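Local structure of calcium homeostasis modulator 1 (Oryzias latipes, 6LMT) at residues L55-I58 / P59-F63; F64-G67 / F68-N72; R83-G86 / R87-K90; D133-F137 / G138-L142; A196-I199 / R200-P204. The protein forms an octameric membrane channel of the calcium homeostasis modulator family, probably a large-pore channel that lets ions and small molecules cross the membrane. All coordinates share one frame; numbering follows the deposited sequence.

Contact 1: residues L55-I58 / P59-F63; sequences LLII and PPIWF. With Y01 (cholesterol hemisuccinate), chain I.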
# COMPACT_ATOMS: atom_id res chain seq x y z
N LEU A 55 -9.98 -10.99 34.06
CA LEU A 55 -9.85 -10.39 32.74
C LEU A 55 -11.16 -9.89 32.17
O LEU A 55 -11.15 -9.22 31.14
CB LEU A 55 -9.22 -11.36 31.76
CG LEU A 55 -7.72 -11.46 31.93
CD1 LEU A 55 -7.24 -12.45 30.97
CD2 LEU A 55 -7.08 -10.12 31.64
N LEU A 56 -12.26 -10.19 32.81
CA LEU A 56 -13.53 -9.65 32.42
C LEU A 56 -13.92 -8.44 33.25
O LEU A 56 -14.74 -7.64 32.81
CB LEU A 56 -14.57 -10.76 32.53
CG LEU A 56 -15.99 -10.67 32.04
CD1 LEU A 56 -16.01 -10.44 30.56
CD2 LEU A 56 -16.61 -11.98 32.37
N ILE A 57 -13.30 -8.26 34.42
CA ILE A 57 -13.66 -7.19 35.36
C ILE A 57 -12.61 -6.08 35.39
O ILE A 57 -12.95 -4.91 35.29
CB ILE A 57 -13.91 -7.77 36.76
CG1 ILE A 57 -15.21 -8.56 36.77
CG2 ILE A 57 -13.96 -6.70 37.81
CD1 ILE A 57 -15.43 -9.29 38.04
N ILE A 58 -11.34 -6.43 35.56
CA ILE A 58 -10.28 -5.45 35.80
C ILE A 58 -9.96 -4.58 34.59
O ILE A 58 -9.85 -3.36 34.77
CB ILE A 58 -9.02 -6.14 36.38
CG1 ILE A 58 -9.32 -6.73 37.75
CG2 ILE A 58 -7.81 -5.23 36.42
CD1 ILE A 58 -9.74 -5.72 38.73
N PRO A 59 -9.81 -5.08 33.35
CA PRO A 59 -9.58 -4.15 32.24
C PRO A 59 -10.75 -3.22 31.94
O PRO A 59 -10.47 -2.09 31.53
CB PRO A 59 -9.28 -5.08 31.06
CG PRO A 59 -8.79 -6.26 31.66
CD PRO A 59 -9.55 -6.45 32.88
N PRO A 60 -12.03 -3.58 32.13
CA PRO A 60 -13.06 -2.53 32.04
C PRO A 60 -12.97 -1.43 33.08
O PRO A 60 -13.29 -0.28 32.76
CB PRO A 60 -14.36 -3.32 32.19
CG PRO A 60 -14.07 -4.54 31.64
CD PRO A 60 -12.72 -4.88 32.03
N ILE A 61 -12.55 -1.72 34.31
CA ILE A 61 -12.34 -0.68 35.31
C ILE A 61 -11.22 0.25 34.88
O ILE A 61 -11.31 1.47 35.04
CB ILE A 61 -12.05 -1.32 36.68
CG1 ILE A 61 -13.26 -2.10 37.17
CG2 ILE A 61 -11.68 -0.30 37.71
CD1 ILE A 61 -12.97 -2.98 38.33
N TRP A 62 -10.17 -0.31 34.28
CA TRP A 62 -9.05 0.50 33.84
C TRP A 62 -9.41 1.36 32.63
O TRP A 62 -8.99 2.51 32.55
CB TRP A 62 -7.85 -0.39 33.56
CG TRP A 62 -6.74 0.38 33.03
CD1 TRP A 62 -5.96 1.26 33.68
CD2 TRP A 62 -6.35 0.43 31.68
NE1 TRP A 62 -5.07 1.83 32.83
CE2 TRP A 62 -5.30 1.33 31.58
CE3 TRP A 62 -6.79 -0.23 30.54
CZ2 TRP A 62 -4.68 1.59 30.39
CZ3 TRP A 62 -6.18 0.03 29.37
CH2 TRP A 62 -5.15 0.94 29.30
N PHE A 63 -10.16 0.82 31.67
CA PHE A 63 -10.63 1.62 30.54
C PHE A 63 -11.61 2.70 30.97
O PHE A 63 -11.71 3.74 30.31
CB PHE A 63 -11.28 0.75 29.47
CG PHE A 63 -10.31 0.04 28.58
CD1 PHE A 63 -9.56 0.75 27.68
CD2 PHE A 63 -10.21 -1.33 28.59
CE1 PHE A 63 -8.68 0.10 26.86
CE2 PHE A 63 -9.33 -1.97 27.78
CZ PHE A 63 -8.58 -1.26 26.92
CAA Y01 I . 2.13 -7.43 25.19
CBA Y01 I . 0.82 -6.70 24.92
CAB Y01 I . -0.32 -7.37 25.66
CAN Y01 I . 0.93 -5.23 25.27
CAJ Y01 I . -0.36 -4.45 25.30
CAO Y01 I . -0.17 -3.01 25.75
CBB Y01 I . -0.93 -2.57 27.02
CAC Y01 I . -1.07 -3.75 27.98
CBE Y01 I . -0.23 -1.39 27.72
CAP Y01 I . 1.30 -1.34 27.47
CAQ Y01 I . 1.74 0.10 27.75
CBG Y01 I . 0.51 0.69 28.43
CBI Y01 I . -0.63 0.10 27.56
CAE Y01 I . -0.57 0.53 26.10
CAU Y01 I . -1.95 0.57 28.15
CAS Y01 I . -1.98 2.11 28.18
CBF Y01 I . -0.93 2.65 29.16
CBD Y01 I . 0.48 2.17 28.81
CAK Y01 I . 1.37 2.43 30.02
CAI Y01 I . 1.13 3.78 30.64
CAZ Y01 I . 0.18 4.62 30.26
CAV Y01 I . 0.17 6.06 30.73
CBH Y01 I . -0.96 4.19 29.34
CAD Y01 I . -0.79 4.91 27.99
CAT Y01 I . -2.27 4.63 30.02
CAR Y01 I . -2.28 6.12 30.35
CBC Y01 I . -1.17 6.50 31.28
OAW Y01 I . -1.18 7.95 31.50
CAY Y01 I . -1.34 8.82 30.49
OAG Y01 I . -0.70 8.83 29.47
CAM Y01 I . -2.44 9.79 30.77
CAL Y01 I . -2.13 11.27 30.90
CAX Y01 I . -2.36 12.10 29.64
OAH Y01 I . -1.50 12.07 28.74
OAF Y01 I . -3.41 12.76 29.57
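The I57 and I61 side chains lie side by side and point the same way, one helical turn apart, with I57 CG2 3.9 Å from I61 CD1. I58 and P59 are set differently: their side chains cross at about a right angle, and the CB of I58 abuts the CD of P59. The ring carbons of both prolines meet the preceding turn. CG of P59 lies 4.2 Å from CD2 of L55, and P60 places CD 3.3 Å from the carbonyl O of I57 and CG close to that of L56. The indole of W62, with CG anti to the backbone N (chi1 176°), reaches the sterol, where CH2 of W62 comes within 3.4 Å of CAU of cholesterol hemisuccinate. CZ3 of the same indole lies over the rim of one face of the F63 ring, and NE1 is hydrogen-bonded to T193 of a second subunit. W186 and M187 of that subunit pack on P59 and I58. Since neither proline has an N-H to give, the helix is kinked here. Its ladder resumes with a weak bond from I61 N to I57 O and a better one from W62 N to I58 O (3.1 Å). The L55 carbonyl, denied a backbone donor by P59, is satisfied by the indole NE1 of W113, so a hydrogen bond from a neighbouring side chain ties helix 108-120 to the kink.

Contact 2: residues F64-G67 / F68-N72; sequences FLLG and FVLNN. With Y01 (cholesterol hemisuccinate), chain I.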
# COMPACT_ATOMS: atom_id res chain seq x y z
N PHE A 64 -12.34 2.48 32.06
CA PHE A 64 -13.24 3.50 32.57
C PHE A 64 -12.48 4.65 33.20
O PHE A 64 -12.81 5.82 32.96
CB PHE A 64 -14.19 2.84 33.57
CG PHE A 64 -15.19 3.76 34.16
CD1 PHE A 64 -16.20 4.28 33.38
CD2 PHE A 64 -15.15 4.08 35.50
CE1 PHE A 64 -17.14 5.12 33.92
CE2 PHE A 64 -16.09 4.91 36.04
CZ PHE A 64 -17.09 5.43 35.25
N LEU A 65 -11.47 4.35 34.02
CA LEU A 65 -10.63 5.39 34.61
C LEU A 65 -9.84 6.13 33.56
O LEU A 65 -9.57 7.33 33.71
CB LEU A 65 -9.67 4.79 35.61
CG LEU A 65 -10.16 4.26 36.94
CD1 LEU A 65 -8.98 3.62 37.60
CD2 LEU A 65 -10.66 5.42 37.75
N LEU A 66 -9.43 5.44 32.51
CA LEU A 66 -8.69 6.07 31.43
C LEU A 66 -9.55 7.04 30.65
O LEU A 66 -9.04 7.99 30.08
CB LEU A 66 -8.13 4.98 30.53
CG LEU A 66 -7.14 5.34 29.46
CD1 LEU A 66 -5.92 5.87 30.12
CD2 LEU A 66 -6.81 4.12 28.67
N GLY A 67 -10.87 6.82 30.63
CA GLY A 67 -11.75 7.80 30.05
C GLY A 67 -11.86 9.06 30.88
O GLY A 67 -12.05 10.15 30.33
N PHE A 68 -11.76 8.95 32.20
CA PHE A 68 -11.72 10.13 33.05
C PHE A 68 -10.39 10.87 32.98
O PHE A 68 -10.37 12.09 33.11
CB PHE A 68 -11.99 9.75 34.50
CG PHE A 68 -13.41 9.42 34.78
CD1 PHE A 68 -14.42 9.95 34.03
CD2 PHE A 68 -13.73 8.56 35.79
CE1 PHE A 68 -15.73 9.65 34.29
CE2 PHE A 68 -15.05 8.25 36.06
CZ PHE A 68 -16.04 8.80 35.30
N VAL A 69 -9.29 10.15 32.82
CA VAL A 69 -7.98 10.78 32.76
C VAL A 69 -7.80 11.53 31.44
O VAL A 69 -7.26 12.63 31.40
CB VAL A 69 -6.89 9.72 32.99
CG1 VAL A 69 -5.52 10.27 32.75
CG2 VAL A 69 -6.97 9.22 34.40
N LEU A 70 -8.29 10.96 30.34
CA LEU A 70 -8.13 11.60 29.05
C LEU A 70 -9.12 12.72 28.79
O LEU A 70 -8.93 13.48 27.84
CB LEU A 70 -8.24 10.57 27.93
CG LEU A 70 -7.10 9.56 27.89
CD1 LEU A 70 -7.33 8.55 26.80
CD2 LEU A 70 -5.79 10.26 27.69
N ASN A 71 -10.18 12.84 29.58
CA ASN A 71 -11.15 13.90 29.39
C ASN A 71 -10.65 15.17 30.07
O ASN A 71 -10.35 15.17 31.26
CB ASN A 71 -12.50 13.48 29.97
CG ASN A 71 -13.67 14.16 29.31
OD1 ASN A 71 -14.78 13.64 29.32
ND2 ASN A 71 -13.46 15.34 28.75
N ASN A 72 -10.56 16.25 29.31
CA ASN A 72 -9.97 17.49 29.78
C ASN A 72 -10.96 18.40 30.51
O ASN A 72 -10.62 19.55 30.78
CB ASN A 72 -9.35 18.25 28.61
CG ASN A 72 -8.06 17.63 28.14
OD1 ASN A 72 -7.20 17.27 28.95
ND2 ASN A 72 -7.92 17.47 26.84
CAA Y01 I . 2.13 -7.43 25.19
CBA Y01 I . 0.82 -6.70 24.92
CAB Y01 I . -0.32 -7.37 25.66
CAN Y01 I . 0.93 -5.23 25.27
CAJ Y01 I . -0.36 -4.45 25.30
CAO Y01 I . -0.17 -3.01 25.75
CBB Y01 I . -0.93 -2.57 27.02
CAC Y01 I . -1.07 -3.75 27.98
CBE Y01 I . -0.23 -1.39 27.72
CAP Y01 I . 1.30 -1.34 27.47
CAQ Y01 I . 1.74 0.10 27.75
CBG Y01 I . 0.51 0.69 28.43
CBI Y01 I . -0.63 0.10 27.56
CAE Y01 I . -0.57 0.53 26.10
CAU Y01 I . -1.95 0.57 28.15
CAS Y01 I . -1.98 2.11 28.18
CBF Y01 I . -0.93 2.65 29.16
CBD Y01 I . 0.48 2.17 28.81
CAK Y01 I . 1.37 2.43 30.02
CAI Y01 I . 1.13 3.78 30.64
CAZ Y01 I . 0.18 4.62 30.26
CAV Y01 I . 0.17 6.06 30.73
CBH Y01 I . -0.96 4.19 29.34
CAD Y01 I . -0.79 4.91 27.99
CAT Y01 I . -2.27 4.63 30.02
CAR Y01 I . -2.28 6.12 30.35
CBC Y01 I . -1.17 6.50 31.28
OAW Y01 I . -1.18 7.95 31.50
CAY Y01 I . -1.34 8.82 30.49
OAG Y01 I . -0.70 8.83 29.47
CAM Y01 I . -2.44 9.79 30.77
CAL Y01 I . -2.13 11.27 30.90
CAX Y01 I . -2.36 12.10 29.64
OAH Y01 I . -1.50 12.07 28.74
OAF Y01 I . -3.41 12.76 29.57
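F64 and F68, one helical turn apart, form an edge-to-face pair in which F68 presents its edge to the face of F64. The centroids are 4.7 Å apart and the planes meet at 64°. CE2 and CZ of F64 each come within 3.5 Å of their namesakes on F68. Different first torsions bring the rings together: F64 carries CG anti to the backbone N (chi1 -179°), whereas F68 holds its CG beside its own N. Over one face of the F68 ring, displaced toward the rim, sits the carbonyl O of F64. On another flank L66 and L70 run side by side, CG of L66 being 4.2 Å from CD1 of L70. Both pairs follow the i to i+4 ladder of helix 48-70, in which V69 N reaches L65 O at 3.0 Å and L70 N reaches L66 O at 3.1 Å, while the bonds from F68 N to F64 O and from N71 N to G67 O are weak. L66, V69 and L70 together line a cholesterol hemisuccinate pocket: L66 CD1 touches CAR of the sterol at 3.7 Å, and V69 CG1 meets CAM of the succinyl arm at the same distance. Farther out, I102, T103 and S106 of the same chain back F68, M26 on helix 21-36 touches both L66 and L70, and F197 of a second subunit packs against F68 and V69. N72 OD1 makes a weak hydrogen bond to R200 NH2 of that subunit.

Contact 3: residues R83-G86 / R87-K90; sequences RPTG and RRTK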
# COMPACT_ATOMS: atom_id res chain seq x y z
N ARG A 83 -15.15 23.99 45.36
CA ARG A 83 -15.48 25.32 45.84
C ARG A 83 -16.80 25.31 46.61
O ARG A 83 -17.70 24.52 46.31
CB ARG A 83 -15.56 26.28 44.65
CG ARG A 83 -14.19 26.48 44.02
CD ARG A 83 -14.23 27.25 42.72
NE ARG A 83 -14.56 28.66 42.91
CZ ARG A 83 -14.73 29.52 41.91
NH1 ARG A 83 -14.61 29.10 40.66
NH2 ARG A 83 -15.02 30.79 42.17
N PRO A 84 -16.92 26.15 47.64
CA PRO A 84 -18.11 26.10 48.51
C PRO A 84 -19.36 26.61 47.82
O PRO A 84 -19.31 27.29 46.79
CB PRO A 84 -17.73 27.02 49.68
CG PRO A 84 -16.24 27.08 49.65
CD PRO A 84 -15.88 27.02 48.21
N THR A 85 -20.50 26.27 48.42
CA THR A 85 -21.80 26.70 47.90
C THR A 85 -21.98 28.20 48.12
O THR A 85 -21.78 28.71 49.22
CB THR A 85 -22.92 25.92 48.57
OG1 THR A 85 -22.84 26.07 49.99
CG2 THR A 85 -22.84 24.45 48.21
N GLY A 86 -22.35 28.90 47.05
CA GLY A 86 -22.39 30.34 47.07
C GLY A 86 -21.25 30.89 46.24
O GLY A 86 -21.43 31.83 45.46
N ARG A 87 -20.08 30.27 46.39
CA ARG A 87 -18.95 30.60 45.52
C ARG A 87 -19.11 29.94 44.16
O ARG A 87 -18.59 30.46 43.16
CB ARG A 87 -17.65 30.17 46.20
CG ARG A 87 -16.36 30.52 45.47
CD ARG A 87 -16.12 32.02 45.42
NE ARG A 87 -16.00 32.60 46.75
CZ ARG A 87 -14.88 32.61 47.46
NH1 ARG A 87 -13.77 32.07 46.98
NH2 ARG A 87 -14.86 33.16 48.67
N ARG A 88 -19.85 28.83 44.09
CA ARG A 88 -20.06 28.08 42.85
C ARG A 88 -20.82 28.92 41.84
O ARG A 88 -21.92 29.40 42.12
CB ARG A 88 -20.81 26.78 43.13
CG ARG A 88 -20.02 25.71 43.83
CD ARG A 88 -20.89 24.49 44.05
NE ARG A 88 -20.21 23.45 44.79
CZ ARG A 88 -20.81 22.34 45.22
NH1 ARG A 88 -22.09 22.14 44.98
NH2 ARG A 88 -20.11 21.44 45.90
N THR A 89 -20.25 29.08 40.65
CA THR A 89 -20.89 29.84 39.60
C THR A 89 -21.89 29.02 38.81
O THR A 89 -22.53 29.55 37.90
CB THR A 89 -19.85 30.39 38.63
OG1 THR A 89 -19.23 29.29 37.94
CG2 THR A 89 -18.78 31.16 39.38
N LYS A 90 -22.03 27.73 39.12
CA LYS A 90 -22.87 26.83 38.35
C LYS A 90 -24.00 26.29 39.20
O LYS A 90 -23.87 26.16 40.42
CB LYS A 90 -22.06 25.68 37.78
CG LYS A 90 -20.99 26.13 36.84
CD LYS A 90 -21.64 26.76 35.65
CE LYS A 90 -20.62 27.21 34.67
NZ LYS A 90 -19.82 28.35 35.20
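The side chain of R88 runs along the carbonyls of P84 and R83 and ends beside T85. CB passes 4.0 Å from the carbonyl O of P84. CG is closer to that oxygen, 3.4 Å from P84 O, and also lies against the carbonyl of R83. From CG to NE the chain is extended, which carries NE to R83 O for a hydrogen bond of 3.1 Å, the N-H...O angle being 147°. The acceptor stands near the guanidinium plane, at its edge, tilted 23° out of it. Farther along, one face of the guanidinium is covered near its rim by T85 CG2, 4.0 Å from NH1 of R88. NH2 is hydrogen-bonded to the carbonyl O of W81, whose indole also makes a cation-pi contact with R88. Across the loop R83 and R87 cross at about a right angle: NH2 of R83 rests 3.6 Å from R87 CG, and the charged ends stay apart, with R83 NH2 5.0 Å from R87 NE. A long, weak ion pair to E80 may partly offset the charge of R83. The backbone here is a type II beta turn over P84-R87, with G86 at the positive phi of its third position and weak bonds from R87 N and R88 N back to P84 O. With R88 bonded to carbonyls at the end of helix 74-82, this turn leads into the loop to helix 92-105.

Contact 4: residues D133-F137 / G138-L142; sequences DIEKF and GNASL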
# COMPACT_ATOMS: atom_id res chain seq x y z
N ASP A 133 -19.26 -30.99 33.77
CA ASP A 133 -19.71 -32.35 34.06
C ASP A 133 -19.23 -33.17 32.88
O ASP A 133 -19.89 -33.20 31.84
CB ASP A 133 -21.22 -32.38 34.22
CG ASP A 133 -21.71 -33.66 34.83
OD1 ASP A 133 -20.88 -34.52 35.17
OD2 ASP A 133 -22.94 -33.81 34.97
N ILE A 134 -18.08 -33.83 33.02
CA ILE A 134 -17.32 -34.25 31.85
C ILE A 134 -17.90 -35.48 31.17
O ILE A 134 -17.45 -35.86 30.08
CB ILE A 134 -15.86 -34.43 32.29
CG1 ILE A 134 -14.91 -34.21 31.12
CG2 ILE A 134 -15.65 -35.80 32.89
CD1 ILE A 134 -14.98 -32.80 30.57
N GLU A 135 -18.93 -36.10 31.76
CA GLU A 135 -19.59 -37.24 31.14
C GLU A 135 -20.44 -36.85 29.94
O GLU A 135 -20.89 -37.74 29.21
CB GLU A 135 -20.44 -37.96 32.17
CG GLU A 135 -19.64 -38.80 33.14
CD GLU A 135 -19.03 -38.01 34.29
OE1 GLU A 135 -19.28 -36.80 34.39
OE2 GLU A 135 -18.30 -38.62 35.09
N LYS A 136 -20.66 -35.56 29.72
CA LYS A 136 -21.42 -35.07 28.58
C LYS A 136 -20.57 -34.89 27.32
O LYS A 136 -21.10 -34.44 26.31
CB LYS A 136 -22.05 -33.73 28.93
CG LYS A 136 -23.11 -33.81 30.01
CD LYS A 136 -23.44 -32.42 30.51
CE LYS A 136 -24.12 -31.58 29.46
NZ LYS A 136 -24.53 -30.26 30.00
N PHE A 137 -19.29 -35.22 27.37
CA PHE A 137 -18.33 -34.74 26.39
C PHE A 137 -17.47 -35.83 25.76
O PHE A 137 -16.91 -35.59 24.69
CB PHE A 137 -17.42 -33.69 27.04
CG PHE A 137 -18.14 -32.45 27.44
CD1 PHE A 137 -19.06 -31.88 26.59
CD2 PHE A 137 -18.05 -31.98 28.72
CE1 PHE A 137 -19.78 -30.79 26.96
CE2 PHE A 137 -18.78 -30.89 29.11
CZ PHE A 137 -19.64 -30.30 28.22
N GLY A 138 -17.35 -37.00 26.39
CA GLY A 138 -16.50 -38.04 25.85
C GLY A 138 -16.61 -39.37 26.56
O GLY A 138 -17.71 -39.84 26.83
N ASN A 139 -15.46 -40.00 26.82
CA ASN A 139 -15.43 -41.21 27.64
C ASN A 139 -15.92 -40.91 29.05
O ASN A 139 -15.72 -39.82 29.59
CB ASN A 139 -14.01 -41.79 27.71
CG ASN A 139 -13.61 -42.55 26.45
OD1 ASN A 139 -14.40 -43.30 25.88
ND2 ASN A 139 -12.37 -42.36 26.01
N ALA A 140 -16.60 -41.88 29.64
CA ALA A 140 -16.92 -41.81 31.05
C ALA A 140 -15.78 -42.32 31.92
O ALA A 140 -15.74 -42.02 33.11
CB ALA A 140 -18.19 -42.61 31.35
N SER A 141 -14.85 -43.06 31.33
CA SER A 141 -13.73 -43.66 32.03
C SER A 141 -12.57 -42.70 32.25
O SER A 141 -11.49 -43.14 32.65
CB SER A 141 -13.21 -44.88 31.27
OG SER A 141 -12.60 -44.49 30.06
N LEU A 142 -12.77 -41.41 31.98
CA LEU A 142 -11.71 -40.44 32.24
C LEU A 142 -11.57 -40.17 33.73
O LEU A 142 -10.51 -40.43 34.31
CB LEU A 142 -11.99 -39.13 31.50
CG LEU A 142 -11.91 -39.15 29.98
CD1 LEU A 142 -12.32 -37.80 29.45
CD2 LEU A 142 -10.50 -39.49 29.53
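In E135, chi1 of -76° sets CG beside the backbone N, where it lies 4.5 Å from CB of A140, a loose apolar touch across the turn. Beyond CG the chain bends, with chi2 at 81°. F137 likewise keeps its CG beside the backbone N, anti to the carbonyl carbon (chi1 -66°). This carries the ring back alongside K136, whose CB lies 4.1 Å above the plane of the F137 ring and over its centre. The backbone supplies the turn itself. Residues 134-136 form a short 3-10 segment, held by a bond of 3.3 Å from K136 N to D133 O and a weak one from F137 N to I134 O. At G138 the backbone leaves the helical region, and its N lies 3.9 Å from I134 O, so the helical pattern is not carried on and the two segments meet loosely. E135 and A140 sit on the surface, while I134 and F137 are turned inward. This loop lies between helix 122-128 and helix 148-155 and is laid on the flank of helix 167-202. There I134 and L142 both rest on V169, F137 packs on A172 and its ring meets that of Y176, and K136 reaches M44 of a neighbouring subunit.

Contact 5: residues A196-I199 / R200-P204; sequences AFLI and RAIRP. With Y01 (cholesterol hemisuccinate), chain K.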
# COMPACT_ATOMS: atom_id res chain seq x y z
N ALA A 196 -29.08 2.10 26.02
CA ALA A 196 -28.71 3.26 25.22
C ALA A 196 -29.90 3.84 24.48
O ALA A 196 -29.94 5.05 24.24
CB ALA A 196 -27.63 2.88 24.21
N PHE A 197 -30.87 3.01 24.13
CA PHE A 197 -32.06 3.50 23.46
C PHE A 197 -32.95 4.28 24.42
O PHE A 197 -33.46 5.35 24.07
CB PHE A 197 -32.82 2.34 22.83
CG PHE A 197 -34.09 2.74 22.18
CD1 PHE A 197 -34.08 3.46 21.00
CD2 PHE A 197 -35.31 2.41 22.74
CE1 PHE A 197 -35.25 3.84 20.41
CE2 PHE A 197 -36.48 2.80 22.14
CZ PHE A 197 -36.45 3.51 20.97
N LEU A 198 -33.14 3.78 25.64
CA LEU A 198 -33.98 4.46 26.61
C LEU A 198 -33.33 5.74 27.12
O LEU A 198 -34.03 6.69 27.47
CB LEU A 198 -34.28 3.54 27.78
CG LEU A 198 -35.18 2.37 27.47
CD1 LEU A 198 -35.22 1.42 28.63
CD2 LEU A 198 -36.55 2.87 27.15
N ILE A 199 -32.01 5.78 27.18
CA ILE A 199 -31.34 7.00 27.60
C ILE A 199 -31.41 8.06 26.50
O ILE A 199 -31.71 9.22 26.78
CB ILE A 199 -29.89 6.69 28.02
CG1 ILE A 199 -29.90 5.94 29.35
CG2 ILE A 199 -29.07 7.93 28.15
CD1 ILE A 199 -28.57 5.38 29.71
N ARG A 200 -31.21 7.67 25.25
CA ARG A 200 -31.29 8.64 24.17
C ARG A 200 -32.70 8.93 23.70
O ARG A 200 -32.86 9.65 22.72
CB ARG A 200 -30.46 8.17 22.98
CG ARG A 200 -28.98 8.31 23.17
CD ARG A 200 -28.27 7.83 21.96
NE ARG A 200 -28.64 8.60 20.78
CZ ARG A 200 -28.01 9.69 20.37
NH1 ARG A 200 -26.97 10.14 21.04
NH2 ARG A 200 -28.42 10.32 19.29
N ALA A 201 -33.73 8.41 24.36
CA ALA A 201 -35.10 8.77 24.03
C ALA A 201 -35.83 9.44 25.17
O ALA A 201 -36.58 10.39 24.93
CB ALA A 201 -35.88 7.53 23.59
N ILE A 202 -35.64 8.99 26.40
CA ILE A 202 -36.38 9.52 27.53
C ILE A 202 -35.66 10.69 28.19
O ILE A 202 -36.28 11.68 28.56
CB ILE A 202 -36.67 8.38 28.52
CG1 ILE A 202 -37.62 7.37 27.90
CG2 ILE A 202 -37.26 8.89 29.82
CD1 ILE A 202 -37.78 6.12 28.71
N ARG A 203 -34.34 10.62 28.33
CA ARG A 203 -33.60 11.67 29.03
C ARG A 203 -33.55 13.02 28.30
O ARG A 203 -33.69 14.05 28.98
CB ARG A 203 -32.18 11.18 29.35
CG ARG A 203 -31.32 12.16 30.12
CD ARG A 203 -29.93 11.59 30.35
NE ARG A 203 -29.32 11.23 29.08
CZ ARG A 203 -28.69 12.08 28.27
NH1 ARG A 203 -28.57 13.35 28.60
NH2 ARG A 203 -28.18 11.66 27.12
N PRO A 204 -33.42 13.13 26.96
CA PRO A 204 -33.59 14.46 26.34
C PRO A 204 -35.01 14.99 26.37
O PRO A 204 -35.22 16.14 25.97
CB PRO A 204 -33.10 14.24 24.91
CG PRO A 204 -32.19 13.12 24.99
CD PRO A 204 -32.81 12.21 25.98
CAA Y01 K . -19.15 -2.67 31.55
CBA Y01 K . -20.50 -2.04 31.30
CAB Y01 K . -21.35 -2.06 32.56
CAN Y01 K . -20.34 -0.62 30.77
CAJ Y01 K . -21.61 0.19 30.61
CAO Y01 K . -22.41 -0.18 29.39
CBB Y01 K . -23.58 0.77 29.05
CAC Y01 K . -24.43 1.00 30.29
CBE Y01 K . -23.06 2.05 28.36
CAP Y01 K . -22.01 1.70 27.27
CAQ Y01 K . -22.10 2.78 26.18
CBG Y01 K . -22.99 3.84 26.81
CBI Y01 K . -24.02 3.03 27.62
CAE Y01 K . -24.96 2.22 26.71
CAU Y01 K . -24.80 4.05 28.45
CAS Y01 K . -25.47 5.11 27.58
CBF Y01 K . -24.47 5.88 26.70
CBD Y01 K . -23.57 4.92 25.90
CAK Y01 K . -22.46 5.72 25.23
CAI Y01 K . -22.92 7.02 24.65
CAZ Y01 K . -24.13 7.52 24.81
CAV Y01 K . -24.57 8.75 24.04
CBH Y01 K . -25.15 6.92 25.78
CAD Y01 K . -26.28 6.28 24.95
CAT Y01 K . -25.71 8.07 26.64
CAR Y01 K . -26.21 9.26 25.82
CBC Y01 K . -25.12 9.83 24.95
OAW Y01 K . -25.72 10.88 24.13
CAY Y01 K . -24.96 11.82 23.59
OAG Y01 K . -23.77 11.88 23.71
CAM Y01 K . -25.77 12.84 22.86
CAL Y01 K . -25.03 14.00 22.20
CAX Y01 K . -24.43 13.69 20.84
OAH Y01 K . -25.20 13.50 19.89
OAF Y01 K . -23.18 13.65 20.74
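From A196 to R203 the helical ladder gives R200 N bonded to A196 O at 3.1 Å and I202 N to L198 O at 3.0 Å, before it fades into a weak bond from R203 N to I199 O. On one flank L198 and I202 run side by side, CD2 of L198 lying 3.8 Å from CD1 of I202. On another, I199 brings CG2 to the in-plane edge of the R203 guanidinium, 3.4 Å from NE. The same flank receives a cholesterol hemisuccinate: A196 CB touches its CAE methyl at 3.7 Å, and I199 CD1 meets CAS of the ring system. R200 offers its guanidinium edge to the ester, NH1 lying 3.4 Å from OAW, while NH2 of R203 comes close to CAR and its NH1 is hydrogen-bonded to Y97. The helix thus sets aliphatic groups against the sterol rings and arginines near the ester; OAH of the succinate lies in plane at the edge of the R200 guanidinium, so the positive charge probably favours the carboxylate.

Contacts 1 and 2 adjoin on helix 48-70, their centres about 14 Å apart, and touch the same cholesterol hemisuccinate and the same second subunit. Contact 1 is the buried one, apolar and proline-kinked; contact 2 is partly buried and aromatic. Contact 5, on helix 167-202, is also partly buried and binds a different copy of the sterol, but adds arginines to the aliphatic lining. Contacts 3 and 4 are loops, with centres about 67 Å apart on opposite sides of the chain's centre. Contact 3 is a charged surface turn held by arginine-carbonyl bonds, whereas contact 4, partly buried, relies on van der Waals touches and leans on the helix that carries contact 5.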